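Local structure of lipase (Rhizopus niveus, 1LGY) at residues G65-S70 with F124-E129; L78-T83 with L152-D157. The protein hydrolyses the ester bonds of triglycerides and of the partial glycerides derived from them, with a strong preference for positions 1 and 3. All coordinates share one frame; numbering follows the deposited sequence.

Contact 1 of 2, residues G65-S70 with F124-E129; sequences GYVLRS and FPVVQE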
ATOM      1  N   GLY A  65       2.507   6.977   9.593  1.00  9.64           N
ATOM      2  CA  GLY A  65       2.111   7.398   8.279  1.00 13.18           C
ATOM      3  C   GLY A  65       2.239   8.885   8.128  1.00 13.88           C
ATOM      4  O   GLY A  65       2.604   9.573   9.076  1.00 19.43           O
ATOM      5  N   TYR A  66       1.930   9.437   6.979  1.00 12.18           N
ATOM      6  CA  TYR A  66       1.937  10.877   6.860  1.00  8.43           C
ATOM      7  C   TYR A  66       1.112  11.424   5.725  1.00 12.18           C
ATOM      8  O   TYR A  66       0.872  10.722   4.751  1.00 14.64           O
ATOM      9  CB  TYR A  66       3.339  11.362   6.687  1.00 10.47           C
ATOM     10  CG  TYR A  66       4.081  10.897   5.447  1.00  6.06           C
ATOM     11  CD1 TYR A  66       3.959  11.596   4.241  1.00  7.60           C
ATOM     12  CD2 TYR A  66       4.940   9.802   5.535  1.00  7.82           C
ATOM     13  CE1 TYR A  66       4.696  11.205   3.116  1.00  8.71           C
ATOM     14  CE2 TYR A  66       5.686   9.408   4.414  1.00  2.30           C
ATOM     15  CZ  TYR A  66       5.547  10.117   3.225  1.00  9.10           C
ATOM     16  OH  TYR A  66       6.230   9.709   2.110  1.00 18.19           O
ATOM     17  N   VAL A  67       0.642  12.670   5.783  1.00 13.71           N
ATOM     18  CA  VAL A  67      -0.073  13.251   4.641  1.00 13.20           C
ATOM     19  C   VAL A  67       0.935  14.230   4.037  1.00 12.44           C
ATOM     20  O   VAL A  67       1.627  14.976   4.740  1.00  5.36           O
ATOM     21  CB  VAL A  67      -1.351  13.979   5.119  1.00 13.91           C
ATOM     22  CG1 VAL A  67      -1.996  14.657   3.937  1.00 13.32           C
ATOM     23  CG2 VAL A  67      -2.373  12.983   5.686  1.00 11.95           C
ATOM     24  N   LEU A  68       1.065  14.222   2.724  1.00 12.44           N
ATOM     25  CA  LEU A  68       2.056  15.082   2.106  1.00 14.58           C
ATOM     26  C   LEU A  68       1.389  15.797   0.947  1.00 11.86           C
ATOM     27  O   LEU A  68       0.628  15.128   0.264  1.00 17.51           O
ATOM     28  CB  LEU A  68       3.180  14.175   1.652  1.00 13.88           C
ATOM     29  CG  LEU A  68       4.329  14.778   0.862  1.00 13.29           C
ATOM     30  CD1 LEU A  68       5.410  15.279   1.782  1.00 10.37           C
ATOM     31  CD2 LEU A  68       4.948  13.704  -0.016  1.00 15.55           C
ATOM     32  N   ARG A  69       1.529  17.101   0.697  1.00 13.88           N
ATOM     33  CA  ARG A  69       0.985  17.728  -0.514  1.00 11.13           C
ATOM     34  C   ARG A  69       2.131  18.206  -1.404  1.00 14.18           C
ATOM     35  O   ARG A  69       3.241  18.531  -0.978  1.00 15.22           O
ATOM     36  CB  ARG A  69       0.109  18.895  -0.132  1.00 11.45           C
ATOM     37  CG  ARG A  69      -0.679  19.488  -1.272  1.00 10.30           C
ATOM     38  CD  ARG A  69      -1.265  20.761  -0.788  1.00 15.09           C
ATOM     39  NE  ARG A  69      -0.227  21.759  -0.636  1.00 18.09           N
ATOM     40  CZ  ARG A  69      -0.204  22.551   0.422  1.00 21.46           C
ATOM     41  NH1 ARG A  69      -1.113  22.498   1.377  1.00 22.63           N
ATOM     42  NH2 ARG A  69       0.814  23.363   0.595  1.00 24.50           N
ATOM     43  N   SER A  70       1.927  18.185  -2.712  1.00 16.93           N
ATOM     44  CA  SER A  70       2.938  18.563  -3.704  1.00 17.13           C
ATOM     45  C   SER A  70       2.144  19.411  -4.663  1.00 21.72           C
ATOM     46  O   SER A  70       1.319  18.880  -5.422  1.00 16.44           O
ATOM     47  CB  SER A  70       3.466  17.402  -4.509  1.00 16.11           C
ATOM     48  OG  SER A  70       4.176  17.836  -5.661  1.00 12.10           O
ATOM     49  N   PHE A 124      -7.702  11.224   8.383  1.00 18.98           N
ATOM     50  CA  PHE A 124      -8.876  11.562   7.611  1.00 18.50           C
ATOM     51  C   PHE A 124      -9.357  13.006   7.645  1.00 16.79           C
ATOM     52  O   PHE A 124      -9.630  13.498   6.549  1.00 20.74           O
ATOM     53  CB  PHE A 124      -9.980  10.560   8.033  1.00 18.73           C
ATOM     54  CG  PHE A 124     -11.085  10.424   6.997  1.00  8.72           C
ATOM     55  CD1 PHE A 124     -12.161  11.305   7.004  1.00 12.68           C
ATOM     56  CD2 PHE A 124     -10.997   9.435   6.048  1.00  8.37           C
ATOM     57  CE1 PHE A 124     -13.153  11.190   6.041  1.00 11.29           C
ATOM     58  CE2 PHE A 124     -11.989   9.321   5.091  1.00  9.53           C
ATOM     59  CZ  PHE A 124     -13.074  10.198   5.077  1.00  8.62           C
ATOM     60  N   PRO A 125      -9.474  13.794   8.717  1.00 15.81           N
ATOM     61  CA  PRO A 125      -9.773  15.212   8.622  1.00 15.61           C
ATOM     62  C   PRO A 125      -8.649  15.959   7.939  1.00 14.73           C
ATOM     63  O   PRO A 125      -8.929  16.992   7.339  1.00 15.67           O
ATOM     64  CB  PRO A 125      -9.975  15.688  10.035  1.00 16.91           C
ATOM     65  CG  PRO A 125     -10.117  14.426  10.818  1.00 18.51           C
ATOM     66  CD  PRO A 125      -9.211  13.461  10.106  1.00 16.52           C
ATOM     67  N   VAL A 126      -7.387  15.507   8.008  1.00 13.27           N
ATOM     68  CA  VAL A 126      -6.344  16.258   7.299  1.00 11.63           C
ATOM     69  C   VAL A 126      -6.457  16.151   5.777  1.00 13.36           C
ATOM     70  O   VAL A 126      -6.224  17.139   5.082  1.00 12.64           O
ATOM     71  CB  VAL A 126      -4.992  15.772   7.723  1.00  7.49           C
ATOM     72  CG1 VAL A 126      -3.921  16.565   6.963  1.00  8.74           C
ATOM     73  CG2 VAL A 126      -4.778  16.042   9.211  1.00  4.19           C
ATOM     74  N   VAL A 127      -6.815  14.976   5.256  1.00 10.49           N
ATOM     75  CA  VAL A 127      -6.980  14.757   3.809  1.00 13.07           C
ATOM     76  C   VAL A 127      -8.166  15.580   3.272  1.00 12.67           C
ATOM     77  O   VAL A 127      -8.109  16.243   2.232  1.00 14.80           O
ATOM     78  CB  VAL A 127      -7.203  13.225   3.557  1.00  9.35           C
ATOM     79  CG1 VAL A 127      -7.690  12.977   2.152  1.00 11.72           C
ATOM     80  CG2 VAL A 127      -5.907  12.476   3.744  1.00  3.71           C
ATOM     81  N   GLN A 128      -9.267  15.491   4.008  1.00 15.04           N
ATOM     82  CA  GLN A 128     -10.477  16.233   3.725  1.00 17.50           C
ATOM     83  C   GLN A 128     -10.262  17.720   3.582  1.00 20.53           C
ATOM     84  O   GLN A 128     -10.672  18.309   2.586  1.00 25.70           O
ATOM     85  CB  GLN A 128     -11.457  15.987   4.806  1.00 16.64           C
ATOM     86  CG  GLN A 128     -12.098  14.637   4.661  1.00 17.01           C
ATOM     87  CD  GLN A 128     -13.372  14.617   5.480  1.00 16.62           C
ATOM     88  OE1 GLN A 128     -13.329  14.879   6.676  1.00 17.23           O
ATOM     89  NE2 GLN A 128     -14.537  14.275   4.941  1.00 15.88           N
ATOM     90  N   GLU A 129      -9.519  18.272   4.540  1.00 23.08           N
ATOM     91  CA  GLU A 129      -9.070  19.658   4.567  1.00 20.91           C
ATOM     92  C   GLU A 129      -8.190  20.023   3.373  1.00 21.68           C
ATOM     93  O   GLU A 129      -8.327  21.094   2.758  1.00 21.80           O
ATOM     94  CB  GLU A 129      -8.360  19.767   5.873  1.00 22.33           C
ATOM     95  CG  GLU A 129      -7.936  21.093   6.441  1.00 31.90           C
ATOM     96  CD  GLU A 129      -7.182  20.869   7.748  1.00 35.29           C
ATOM     97  OE1 GLU A 129      -7.849  20.507   8.728  1.00 34.58           O
ATOM     98  OE2 GLU A 129      -5.945  21.029   7.763  1.00 36.57           O
TER
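Val-67, on the strand 63-70, lodges its two methyl groups against Val-126 and Val-127, consecutive residues of the helix 110-133. The side chains of Val-67 and Val-126 run antiparallel and pass alongside one another, and CG1 of Val-126 sits over CB, CG1 and CG2 of Val-67, 4.1 Å from each. CG2 of Val-67 also meets CG2 of Val-127 at 4.1 Å, with these two side chains set at a slant to one another. The torsion of Val-67 (chi1 175°) puts CG1 opposite its own backbone N and leaves CG2, the methyl shared by both helix residues, beside that N. Val-126 holds its CG1 in the same way (chi1 180°), which brings that methyl to the strand. Branching at CB suits all three places, since a valine offers two methyls close to the backbone, and the backbones can come near: the CA atoms of Val-67 and Val-127 are 7.1 Å apart. Tyr-66 and Leu-68 point to the opposite face of the sheet, where Tyr-66 OH bonds to Thr-26. Ile-53 of the adjacent strand 51-58 also touches Val-126, and Leu-158 of the helix 146-161 touches Val-127. This is a helix packed on the central sheet of an alpha/beta-hydrolase, away from the catalytic residues. Every atom that meets here is aliphatic carbon, so at this point helix and sheet are held together by dispersion and the hydrophobic effect, without the directional demands of a polar bond.

Contact 2 of 2, residues L78-T83 with L152-D157; sequences LVFRGT and LLAGMD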
ATOM      1  N   LEU A  78      -0.961   9.861   0.755  1.00  4.85           N
ATOM      2  CA  LEU A  78      -1.238   9.366   2.087  1.00  6.84           C
ATOM      3  C   LEU A  78      -0.299   8.161   2.139  1.00 11.14           C
ATOM      4  O   LEU A  78      -0.410   7.296   1.265  1.00 12.13           O
ATOM      5  CB  LEU A  78      -2.618   8.888   2.180  1.00  5.67           C
ATOM      6  CG  LEU A  78      -3.485   8.931   3.434  1.00  9.47           C
ATOM      7  CD1 LEU A  78      -4.595   7.917   3.169  1.00  2.29           C
ATOM      8  CD2 LEU A  78      -2.739   8.639   4.728  1.00  3.75           C
ATOM      9  N   VAL A  79       0.662   8.071   3.090  1.00  9.14           N
ATOM     10  CA  VAL A  79       1.658   7.001   3.036  1.00  7.38           C
ATOM     11  C   VAL A  79       1.650   6.288   4.348  1.00  7.45           C
ATOM     12  O   VAL A  79       1.657   6.937   5.381  1.00  6.63           O
ATOM     13  CB  VAL A  79       3.062   7.617   2.751  1.00 11.81           C
ATOM     14  CG1 VAL A  79       4.191   6.600   2.845  1.00  4.33           C
ATOM     15  CG2 VAL A  79       3.041   8.190   1.336  1.00  9.12           C
ATOM     16  N   PHE A  80       1.697   4.965   4.346  1.00 10.91           N
ATOM     17  CA  PHE A  80       1.729   4.197   5.599  1.00 11.91           C
ATOM     18  C   PHE A  80       2.886   3.223   5.713  1.00 12.55           C
ATOM     19  O   PHE A  80       3.528   2.853   4.735  1.00  7.33           O
ATOM     20  CB  PHE A  80       0.506   3.327   5.801  1.00 10.89           C
ATOM     21  CG  PHE A  80      -0.829   4.025   5.888  1.00 12.61           C
ATOM     22  CD1 PHE A  80      -1.520   4.302   4.720  1.00  6.81           C
ATOM     23  CD2 PHE A  80      -1.355   4.384   7.137  1.00 10.44           C
ATOM     24  CE1 PHE A  80      -2.744   4.946   4.793  1.00  5.95           C
ATOM     25  CE2 PHE A  80      -2.588   5.028   7.176  1.00 14.28           C
ATOM     26  CZ  PHE A  80      -3.281   5.312   6.010  1.00  6.31           C
ATOM     27  N   ARG A  81       3.118   2.801   6.970  1.00 14.15           N
ATOM     28  CA  ARG A  81       4.014   1.678   7.269  1.00 12.23           C
ATOM     29  C   ARG A  81       3.637   1.100   8.634  1.00 13.80           C
ATOM     30  O   ARG A  81       3.159   1.819   9.505  1.00 10.19           O
ATOM     31  CB  ARG A  81       5.471   2.088   7.367  1.00 12.48           C
ATOM     32  CG  ARG A  81       5.808   2.979   8.549  1.00 14.49           C
ATOM     33  CD  ARG A  81       7.282   3.003   8.757  1.00 13.37           C
ATOM     34  NE  ARG A  81       7.505   3.439  10.102  1.00 16.17           N
ATOM     35  CZ  ARG A  81       7.924   2.545  10.976  1.00 18.83           C
ATOM     36  NH1 ARG A  81       8.145   1.281  10.662  1.00 23.65           N
ATOM     37  NH2 ARG A  81       8.149   2.915  12.210  1.00 24.93           N
ATOM     38  N   GLY A  82       3.766  -0.215   8.811  1.00 13.45           N
ATOM     39  CA  GLY A  82       3.697  -0.753  10.138  1.00 14.41           C
ATOM     40  C   GLY A  82       5.135  -0.888  10.610  1.00 17.92           C
ATOM     41  O   GLY A  82       6.071  -0.187  10.204  1.00 15.59           O
ATOM     42  N   THR A  83       5.244  -1.801  11.555  1.00 18.19           N
ATOM     43  CA  THR A  83       6.513  -2.222  12.082  1.00 19.19           C
ATOM     44  C   THR A  83       7.451  -2.731  11.016  1.00 19.22           C
ATOM     45  O   THR A  83       7.107  -3.622  10.233  1.00 19.80           O
ATOM     46  CB  THR A  83       6.278  -3.353  13.130  1.00 22.51           C
ATOM     47  OG1 THR A  83       7.542  -3.830  13.544  1.00 21.13           O
ATOM     48  CG2 THR A  83       5.554  -4.560  12.568  1.00 24.54           C
ATOM     49  N   LEU A 152      -4.784  -0.041   1.497  1.00 10.60           N
ATOM     50  CA  LEU A 152      -5.950  -0.518   0.812  1.00  5.34           C
ATOM     51  C   LEU A 152      -7.199  -0.216   1.608  1.00  7.55           C
ATOM     52  O   LEU A 152      -8.159   0.236   0.997  1.00 10.46           O
ATOM     53  CB  LEU A 152      -5.809  -1.983   0.556  1.00  3.35           C
ATOM     54  CG  LEU A 152      -7.039  -2.649  -0.060  1.00  2.38           C
ATOM     55  CD1 LEU A 152      -7.418  -2.024  -1.373  1.00  2.17           C
ATOM     56  CD2 LEU A 152      -6.724  -4.099  -0.250  1.00  2.94           C
ATOM     57  N   LEU A 153      -7.191  -0.348   2.936  1.00  8.75           N
ATOM     58  CA  LEU A 153      -8.354  -0.057   3.764  1.00  5.52           C
ATOM     59  C   LEU A 153      -8.565   1.434   3.810  1.00  9.78           C
ATOM     60  O   LEU A 153      -9.692   1.881   4.039  1.00 13.26           O
ATOM     61  CB  LEU A 153      -8.152  -0.532   5.186  1.00  3.62           C
ATOM     62  CG  LEU A 153      -8.076  -2.053   5.361  1.00  9.53           C
ATOM     63  CD1 LEU A 153      -7.375  -2.440   6.653  1.00  7.33           C
ATOM     64  CD2 LEU A 153      -9.490  -2.578   5.332  1.00  2.37           C
ATOM     65  N   ALA A 154      -7.489   2.210   3.616  1.00  8.25           N
ATOM     66  CA  ALA A 154      -7.559   3.659   3.694  1.00  7.32           C
ATOM     67  C   ALA A 154      -8.224   4.184   2.427  1.00  9.82           C
ATOM     68  O   ALA A 154      -9.128   5.025   2.500  1.00 13.94           O
ATOM     69  CB  ALA A 154      -6.149   4.269   3.810  1.00  3.02           C
ATOM     70  N   GLY A 155      -7.827   3.667   1.250  1.00  7.95           N
ATOM     71  CA  GLY A 155      -8.386   4.131  -0.004  1.00  6.71           C
ATOM     72  C   GLY A 155      -9.807   3.621  -0.096  1.00  5.46           C
ATOM     73  O   GLY A 155     -10.631   4.221  -0.769  1.00  3.01           O
ATOM     74  N   MET A 156     -10.120   2.488   0.534  1.00  3.12           N
ATOM     75  CA  MET A 156     -11.512   2.040   0.460  1.00  8.58           C
ATOM     76  C   MET A 156     -12.436   2.838   1.341  1.00  7.82           C
ATOM     77  O   MET A 156     -13.601   2.957   1.016  1.00 17.66           O
ATOM     78  CB  MET A 156     -11.663   0.568   0.853  1.00  8.10           C
ATOM     79  CG  MET A 156     -11.093  -0.355  -0.176  1.00  7.67           C
ATOM     80  SD  MET A 156     -12.036  -0.144  -1.683  1.00 12.05           S
ATOM     81  CE  MET A 156     -10.786   0.469  -2.750  1.00  2.16           C
ATOM     82  N   ASP A 157     -11.962   3.394   2.446  1.00 10.47           N
ATOM     83  CA  ASP A 157     -12.742   4.131   3.421  1.00  9.98           C
ATOM     84  C   ASP A 157     -12.858   5.554   2.974  1.00 11.25           C
ATOM     85  O   ASP A 157     -13.840   6.199   3.298  1.00  9.82           O
ATOM     86  CB  ASP A 157     -12.040   4.093   4.766  1.00 15.87           C
ATOM     87  CG  ASP A 157     -12.809   4.713   5.908  1.00 13.36           C
ATOM     88  OD1 ASP A 157     -13.880   4.205   6.233  1.00 18.50           O
ATOM     89  OD2 ASP A 157     -12.318   5.676   6.477  1.00 16.85           O
TER
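Ala-154, on the helix 146-161, presents its single methyl to two large side chains of the strand 75-81, Leu-78 and Phe-80. The aromatic part of this apolar contact is the closer: CB of Ala-154 approaches the ring of Phe-80 obliquely, 3.6 Å from CE1 and 3.8 Å from CZ. A chi1 of -61° turns that ring away from the carbonyl carbon and toward the helix. It also touches the probable nucleophile elbow, and the Phe-80 side chain lies about 9 Å from that of the catalytic Ser-145. The aliphatic part comes from Leu-78, whose CD1 branch touches the same methyl at 4.0 Å. Two residues apart on a strand, Leu-78 and Phe-80 emerge on one face of the sheet, and their bulk reaches across to a small helix residue. Alanine suits this place because its methyl meets both partners with no longer chain to accommodate. Backbone hydrogen bonds run along the helix (Met-156 N to Leu-152 O) and between strands (Leu-78 and Phe-80 with Thr-142); none joins the two segments. Val-141 of the neighbouring strand 138-144 touches all three contact residues, and Tyr-123 of the helix 110-133 packs on Leu-78 and Ala-154, burying the contact between the central sheet and two helices.

Overall arrangement
Contacts 1 and 2 lie about 12 Å apart, centre to centre, and each packs a helix on the same face of the large mixed sheet of this alpha/beta-hydrolase. Their strands, 63-70 and 75-81, follow each other in the chain and are antiparallel neighbours, joined by a probable hydrogen bond from Tyr-66 N to Val-79 O. The helices follow in the same order, 110-133 and then 146-161, so the segments alternate along the sequence; Phe-124 packs on Asp-157 between them. Contact 1 lies toward the periphery, away from the annotated sites. Contact 2 is more central and involves the helix 146-161, which directly follows Ser-145, so the inner of the two helices packed on the shared sheet starts next to the catalytic serine.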